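Side-chain contacts in 4-hydroxy-tetrahydrodipicolinate synthase (Aquifex aeolicus, PDB 2EHH), which probably condenses pyruvate with aspartate beta-semialdehyde into 4-hydroxy-tetrahydrodipicolinate, a step on the diaminopimelate route to lysine: residues G16-E21 with F52-K57; I131-S136 with M167-E172. All blocks are in the same frame, centred on the assembly; numbering follows the deposited sequence.

Contact 1: residues G16-E21 with F52-K57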
loop_
_atom_site.group_PDB
_atom_site.type_symbol
_atom_site.label_atom_id
_atom_site.label_comp_id
_atom_site.label_asym_id
_atom_site.label_seq_id
_atom_site.Cartn_x
_atom_site.Cartn_y
_atom_site.Cartn_z
ATOM N N GLY A 16 0.587 -38.847 -1.025
ATOM C CA GLY A 16 1.624 -37.985 -1.568
ATOM C C GLY A 16 1.682 -37.971 -3.088
ATOM O O GLY A 16 2.639 -37.471 -3.681
ATOM N N GLU A 17 0.653 -38.511 -3.728
ATOM C CA GLU A 17 0.613 -38.560 -5.184
ATOM C C GLU A 17 -0.697 -37.941 -5.664
ATOM O O GLU A 17 -1.643 -37.807 -4.889
ATOM C CB GLU A 17 0.700 -40.017 -5.652
ATOM C CG GLU A 17 1.262 -40.205 -7.053
ATOM C CD GLU A 17 2.782 -40.086 -7.104
ATOM O OE1 GLU A 17 3.338 -39.999 -8.221
ATOM O OE2 GLU A 17 3.422 -40.091 -6.031
ATOM N N VAL A 18 -0.755 -37.550 -6.933
ATOM C CA VAL A 18 -1.986 -36.985 -7.469
ATOM C C VAL A 18 -3.054 -38.078 -7.422
ATOM O O VAL A 18 -2.827 -39.190 -7.903
ATOM C CB VAL A 18 -1.811 -36.520 -8.930
ATOM C CG1 VAL A 18 -3.164 -36.155 -9.525
ATOM C CG2 VAL A 18 -0.870 -35.327 -8.987
ATOM N N ASP A 19 -4.205 -37.753 -6.838
ATOM C CA ASP A 19 -5.328 -38.687 -6.702
ATOM C C ASP A 19 -6.207 -38.623 -7.956
ATOM O O ASP A 19 -7.196 -37.889 -7.997
ATOM C CB ASP A 19 -6.151 -38.312 -5.466
ATOM C CG ASP A 19 -7.225 -39.333 -5.135
ATOM O OD1 ASP A 19 -7.547 -40.179 -5.995
ATOM O OD2 ASP A 19 -7.758 -39.275 -4.008
ATOM N N TYR A 20 -5.848 -39.404 -8.969
ATOM C CA TYR A 20 -6.582 -39.408 -10.226
ATOM C C TYR A 20 -8.039 -39.853 -10.179
ATOM O O TYR A 20 -8.857 -39.354 -10.948
ATOM C CB TYR A 20 -5.803 -40.215 -11.264
ATOM C CG TYR A 20 -4.562 -39.482 -11.706
ATOM C CD1 TYR A 20 -4.648 -38.392 -12.571
ATOM C CD2 TYR A 20 -3.310 -39.818 -11.192
ATOM C CE1 TYR A 20 -3.520 -37.650 -12.908
ATOM C CE2 TYR A 20 -2.178 -39.082 -11.520
ATOM C CZ TYR A 20 -2.290 -37.997 -12.377
ATOM O OH TYR A 20 -1.178 -37.256 -12.690
ATOM N N GLU A 21 -8.384 -40.777 -9.291
ATOM C CA GLU A 21 -9.776 -41.201 -9.223
ATOM C C GLU A 21 -10.627 -40.055 -8.677
ATOM O O GLU A 21 -11.756 -39.844 -9.116
ATOM C CB GLU A 21 -9.922 -42.462 -8.363
ATOM C CG GLU A 21 -9.385 -42.354 -6.957
ATOM C CD GLU A 21 -9.177 -43.722 -6.322
ATOM O OE1 GLU A 21 -8.295 -44.471 -6.806
ATOM O OE2 GLU A 21 -9.895 -44.049 -5.350
ATOM N N PHE A 52 6.740 -30.728 -12.830
ATOM C CA PHE A 52 6.505 -30.439 -14.239
ATOM C C PHE A 52 5.799 -31.617 -14.909
ATOM O O PHE A 52 4.933 -31.431 -15.767
ATOM C CB PHE A 52 7.841 -30.168 -14.935
ATOM C CG PHE A 52 7.738 -30.066 -16.428
ATOM C CD1 PHE A 52 7.274 -28.902 -17.034
ATOM C CD2 PHE A 52 8.090 -31.149 -17.230
ATOM C CE1 PHE A 52 7.162 -28.820 -18.422
ATOM C CE2 PHE A 52 7.981 -31.078 -18.614
ATOM C CZ PHE A 52 7.515 -29.911 -19.212
ATOM N N GLU A 53 6.168 -32.828 -14.505
ATOM C CA GLU A 53 5.573 -34.032 -15.070
ATOM C C GLU A 53 4.141 -34.255 -14.588
ATOM O O GLU A 53 3.300 -34.763 -15.334
ATOM C CB GLU A 53 6.436 -35.249 -14.735
ATOM C CG GLU A 53 5.787 -36.579 -15.063
ATOM C CD GLU A 53 6.758 -37.741 -14.951
ATOM O OE1 GLU A 53 7.463 -37.833 -13.923
ATOM O OE2 GLU A 53 6.810 -38.565 -15.891
ATOM N N GLU A 54 3.862 -33.892 -13.340
ATOM C CA GLU A 54 2.511 -34.050 -12.819
ATOM C C GLU A 54 1.621 -33.065 -13.568
ATOM O O GLU A 54 0.460 -33.362 -13.845
ATOM C CB GLU A 54 2.469 -33.784 -11.307
ATOM C CG GLU A 54 3.095 -34.897 -10.475
ATOM C CD GLU A 54 3.162 -34.567 -8.993
ATOM O OE1 GLU A 54 3.562 -33.432 -8.658
ATOM O OE2 GLU A 54 2.827 -35.445 -8.166
ATOM N N HIS A 55 2.176 -31.900 -13.903
ATOM C CA HIS A 55 1.435 -30.886 -14.650
ATOM C C HIS A 55 0.971 -31.467 -15.978
ATOM O O HIS A 55 -0.203 -31.374 -16.332
ATOM C CB HIS A 55 2.307 -29.664 -14.961
ATOM C CG HIS A 55 2.165 -28.540 -13.983
ATOM N ND1 HIS A 55 2.730 -28.567 -12.726
ATOM C CD2 HIS A 55 1.546 -27.339 -14.090
ATOM C CE1 HIS A 55 2.470 -27.432 -12.103
ATOM N NE2 HIS A 55 1.753 -26.669 -12.908
ATOM N N GLU A 56 1.899 -32.056 -16.725
ATOM C CA GLU A 56 1.536 -32.615 -18.018
ATOM C C GLU A 56 0.612 -33.822 -17.906
ATOM O O GLU A 56 -0.265 -34.009 -18.747
ATOM C CB GLU A 56 2.794 -32.944 -18.838
ATOM C CG GLU A 56 3.806 -33.855 -18.190
ATOM C CD GLU A 56 5.154 -33.803 -18.904
ATOM O OE1 GLU A 56 5.210 -33.299 -20.049
ATOM O OE2 GLU A 56 6.156 -34.268 -18.320
ATOM N N LYS A 57 0.776 -34.617 -16.853
ATOM C CA LYS A 57 -0.068 -35.793 -16.656
ATOM C C LYS A 57 -1.502 -35.384 -16.296
ATOM O O LYS A 57 -2.472 -35.975 -16.781
ATOM C CB LYS A 57 0.510 -36.677 -15.550
ATOM C CG LYS A 57 -0.181 -38.027 -15.379
ATOM C CD LYS A 57 0.012 -38.928 -16.598
ATOM C CE LYS A 57 -0.482 -40.348 -16.331
ATOM N NZ LYS A 57 -1.887 -40.394 -15.827
#
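Lys57 of helix 52-66 folds over the ring of Tyr20, in the first turn of helix 20-31, so that two successive outer helices of the TIM barrel meet near their starts. Lys57 CB lies 3.4 Å from Tyr20 OH, and Lys57 CG comes to 3.0 Å from Tyr20 OH, an unusually tight approach. A chi1 of -172° swings Lys57 CG away from its own N and towards the phenol. Bends at chi2 and chi4 then carry CD and CE round, bringing Lys57 NZ over the ring face in a cation-pi contact, 4.4 Å from the Tyr20 ring centroid and 17° off its normal. Val18, on strand 17-18 of the small hairpin with strand 13-14, packs CG1 on the opposite face, and Phe61 meets Tyr20 edge-to-face. With an alanine at Tyr20, the Lys57 ammonium would probably lose its aromatic partner and a gap would open beside Val18. Val18 CG2 lies 3.8 Å from Glu54 OE2, while Glu54 OE1 pairs with Arg267. Glu17 OE1 is 4.6 Å from Glu54 OE2, a like-charge approach that Arg267 may ease. No hydrogen bond joins the segments, so packing and the charge-ring attraction probably hold them together.

Contact 2: residues I131-S136 with M167-E172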
loop_
_atom_site.group_PDB
_atom_site.type_symbol
_atom_site.label_atom_id
_atom_site.label_comp_id
_atom_site.label_asym_id
_atom_site.label_seq_id
_atom_site.Cartn_x
_atom_site.Cartn_y
_atom_site.Cartn_z
ATOM N N ILE A 131 -4.370 -14.519 -20.278
ATOM C CA ILE A 131 -3.398 -13.906 -19.382
ATOM C C ILE A 131 -3.973 -13.976 -17.968
ATOM O O ILE A 131 -5.181 -13.815 -17.774
ATOM C CB ILE A 131 -3.160 -12.427 -19.756
ATOM C CG1 ILE A 131 -2.425 -12.346 -21.095
ATOM C CG2 ILE A 131 -2.359 -11.727 -18.657
ATOM C CD1 ILE A 131 -2.362 -10.937 -21.673
ATOM N N TYR A 132 -3.122 -14.227 -16.978
ATOM C CA TYR A 132 -3.595 -14.293 -15.601
ATOM C C TYR A 132 -2.873 -13.236 -14.776
ATOM O O TYR A 132 -1.687 -13.372 -14.471
ATOM C CB TYR A 132 -3.362 -15.696 -15.019
ATOM C CG TYR A 132 -3.801 -15.859 -13.577
ATOM C CD1 TYR A 132 -4.723 -14.985 -13.000
ATOM C CD2 TYR A 132 -3.318 -16.913 -12.796
ATOM C CE1 TYR A 132 -5.153 -15.154 -11.688
ATOM C CE2 TYR A 132 -3.748 -17.089 -11.481
ATOM C CZ TYR A 132 -4.666 -16.206 -10.937
ATOM O OH TYR A 132 -5.119 -16.385 -9.648
ATOM N N ASN A 133 -3.603 -12.179 -14.433
ATOM C CA ASN A 133 -3.054 -11.071 -13.659
ATOM C C ASN A 133 -3.527 -11.138 -12.214
ATOM O O ASN A 133 -4.728 -11.093 -11.942
ATOM C CB ASN A 133 -3.491 -9.737 -14.282
ATOM C CG ASN A 133 -2.882 -8.529 -13.585
ATOM O OD1 ASN A 133 -1.659 -8.368 -13.550
ATOM N ND2 ASN A 133 -3.734 -7.666 -13.039
ATOM N N ILE A 134 -2.579 -11.258 -11.289
ATOM C CA ILE A 134 -2.898 -11.310 -9.868
ATOM C C ILE A 134 -1.724 -10.725 -9.086
ATOM O O ILE A 134 -0.926 -11.439 -8.476
ATOM C CB ILE A 134 -3.214 -12.757 -9.397
ATOM C CG1 ILE A 134 -3.533 -12.750 -7.899
ATOM C CG2 ILE A 134 -2.059 -13.702 -9.739
ATOM C CD1 ILE A 134 -4.358 -13.944 -7.435
ATOM N N PRO A 135 -1.607 -9.391 -9.110
ATOM C CA PRO A 135 -0.548 -8.647 -8.429
ATOM C C PRO A 135 -0.337 -9.035 -6.963
ATOM O O PRO A 135 0.796 -9.026 -6.479
ATOM C CB PRO A 135 -0.994 -7.192 -8.586
ATOM C CG PRO A 135 -1.706 -7.208 -9.901
ATOM C CD PRO A 135 -2.521 -8.475 -9.819
ATOM N N SER A 136 -1.418 -9.384 -6.267
ATOM C CA SER A 136 -1.322 -9.747 -4.855
ATOM C C SER A 136 -0.478 -10.997 -4.633
ATOM O O SER A 136 -0.062 -11.276 -3.508
ATOM C CB SER A 136 -2.712 -9.959 -4.244
ATOM O OG SER A 136 -3.363 -11.077 -4.823
ATOM N N MET A 167 -11.786 -1.841 -10.231
ATOM C CA MET A 167 -12.778 -1.870 -11.307
ATOM C C MET A 167 -12.365 -0.958 -12.454
ATOM O O MET A 167 -12.707 -1.204 -13.609
ATOM C CB MET A 167 -14.158 -1.444 -10.791
ATOM C CG MET A 167 -14.740 -2.376 -9.737
ATOM S SD MET A 167 -14.948 -4.080 -10.319
ATOM C CE MET A 167 -13.411 -4.831 -9.715
ATOM N N ASP A 168 -11.632 0.099 -12.131
ATOM C CA ASP A 168 -11.172 1.034 -13.148
ATOM C C ASP A 168 -10.278 0.341 -14.167
ATOM O O ASP A 168 -10.262 0.705 -15.342
ATOM C CB ASP A 168 -10.398 2.170 -12.501
ATOM C CG ASP A 168 -10.975 3.511 -12.829
ATOM O OD1 ASP A 168 -11.012 3.868 -14.033
ATOM O OD2 ASP A 168 -11.395 4.206 -11.879
ATOM N N ARG A 169 -9.513 -0.644 -13.711
ATOM C CA ARG A 169 -8.638 -1.381 -14.613
ATOM C C ARG A 169 -9.516 -2.200 -15.559
ATOM O O ARG A 169 -9.234 -2.303 -16.750
ATOM C CB ARG A 169 -7.705 -2.300 -13.821
ATOM C CG ARG A 169 -6.843 -3.211 -14.687
ATOM C CD ARG A 169 -5.988 -4.123 -13.820
ATOM N NE ARG A 169 -5.407 -5.218 -14.589
ATOM C CZ ARG A 169 -4.307 -5.123 -15.327
ATOM N NH1 ARG A 169 -3.643 -3.974 -15.401
ATOM N NH2 ARG A 169 -3.870 -6.188 -15.997
ATOM N N ILE A 170 -10.588 -2.774 -15.026
ATOM C CA ILE A 170 -11.499 -3.557 -15.851
ATOM C C ILE A 170 -12.100 -2.637 -16.927
ATOM O O ILE A 170 -12.175 -3.002 -18.104
ATOM C CB ILE A 170 -12.637 -4.179 -14.998
ATOM C CG1 ILE A 170 -12.041 -5.047 -13.880
ATOM C CG2 ILE A 170 -13.565 -5.001 -15.879
ATOM C CD1 ILE A 170 -11.070 -6.130 -14.362
ATOM N N SER A 171 -12.524 -1.443 -16.524
ATOM C CA SER A 171 -13.093 -0.492 -17.478
ATOM C C SER A 171 -12.095 -0.204 -18.586
ATOM O O SER A 171 -12.443 -0.196 -19.772
ATOM C CB SER A 171 -13.454 0.832 -16.789
ATOM O OG SER A 171 -14.628 0.705 -16.014
ATOM N N GLU A 172 -10.850 0.033 -18.190
ATOM C CA GLU A 172 -9.797 0.343 -19.141
ATOM C C GLU A 172 -9.577 -0.793 -20.135
ATOM O O GLU A 172 -9.461 -0.555 -21.335
ATOM C CB GLU A 172 -8.500 0.652 -18.396
ATOM C CG GLU A 172 -7.523 1.496 -19.189
ATOM C CD GLU A 172 -8.010 2.923 -19.413
ATOM O OE1 GLU A 172 -8.279 3.635 -18.418
ATOM O OE2 GLU A 172 -8.120 3.336 -20.588
#
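At the end of the fifth strand of the TIM barrel, Asn133 meets Arg169 of helix 167-177, the helix that follows the sixth strand. Asn133 extends towards that helix, with CG anti to the backbone N (chi1 -176°), while Arg169 reaches back along a chain extended from CG to NE. The amide nitrogen settles over one face of the guanidinium: Asn133 ND2 is 3.3 Å from Arg169 NE and 3.3 Å from Arg169 NH2. All three are donors, so no hydrogen bond forms between the two residues. Two of them converge on a shared acceptor, which probably holds the side chains this close: Glu162 OE1 forms a salt bridge with Arg169 NE and accepts a hydrogen bond from Asn133 ND2. Glu141 OE1 takes a second bond from Asn133 ND2, and Ile142 O accepts one from Arg169 NH2. This cluster probably backs the catalytic centre, since the side chain of Asn133 lies about 7 Å from that of Lys161, the predicted Schiff-base lysine. The preceding residue, Tyr132, is the predicted proton donor/acceptor and packs against Tyr106 of a neighbouring subunit. The amide plane is tilted 33° from the guanidinium plane, with Asn133 ND2 3.5 Å from Arg169 CZ.

In the fold
Both contacts belong to the same TIM barrel, but they share no helix or strand and lie on opposite sides of the chain's centre, with their own centres about 30 Å apart. Contact 1 sets a hairpin strand and the helix start after it against the next outer helix and is only partly buried; no other subunit touches its segments, and it lies away from the predicted active site. Contact 2 ties a barrel strand to an outer helix; its two touching residues are both buried, and two further subunits come close, one beside its helix and one beside its strand. The chemistry follows: near the surface, a charge over an aromatic ring and aliphatic carbons against a hydroxyl and a carboxylate; inside, donors gathered around a shared carboxylate.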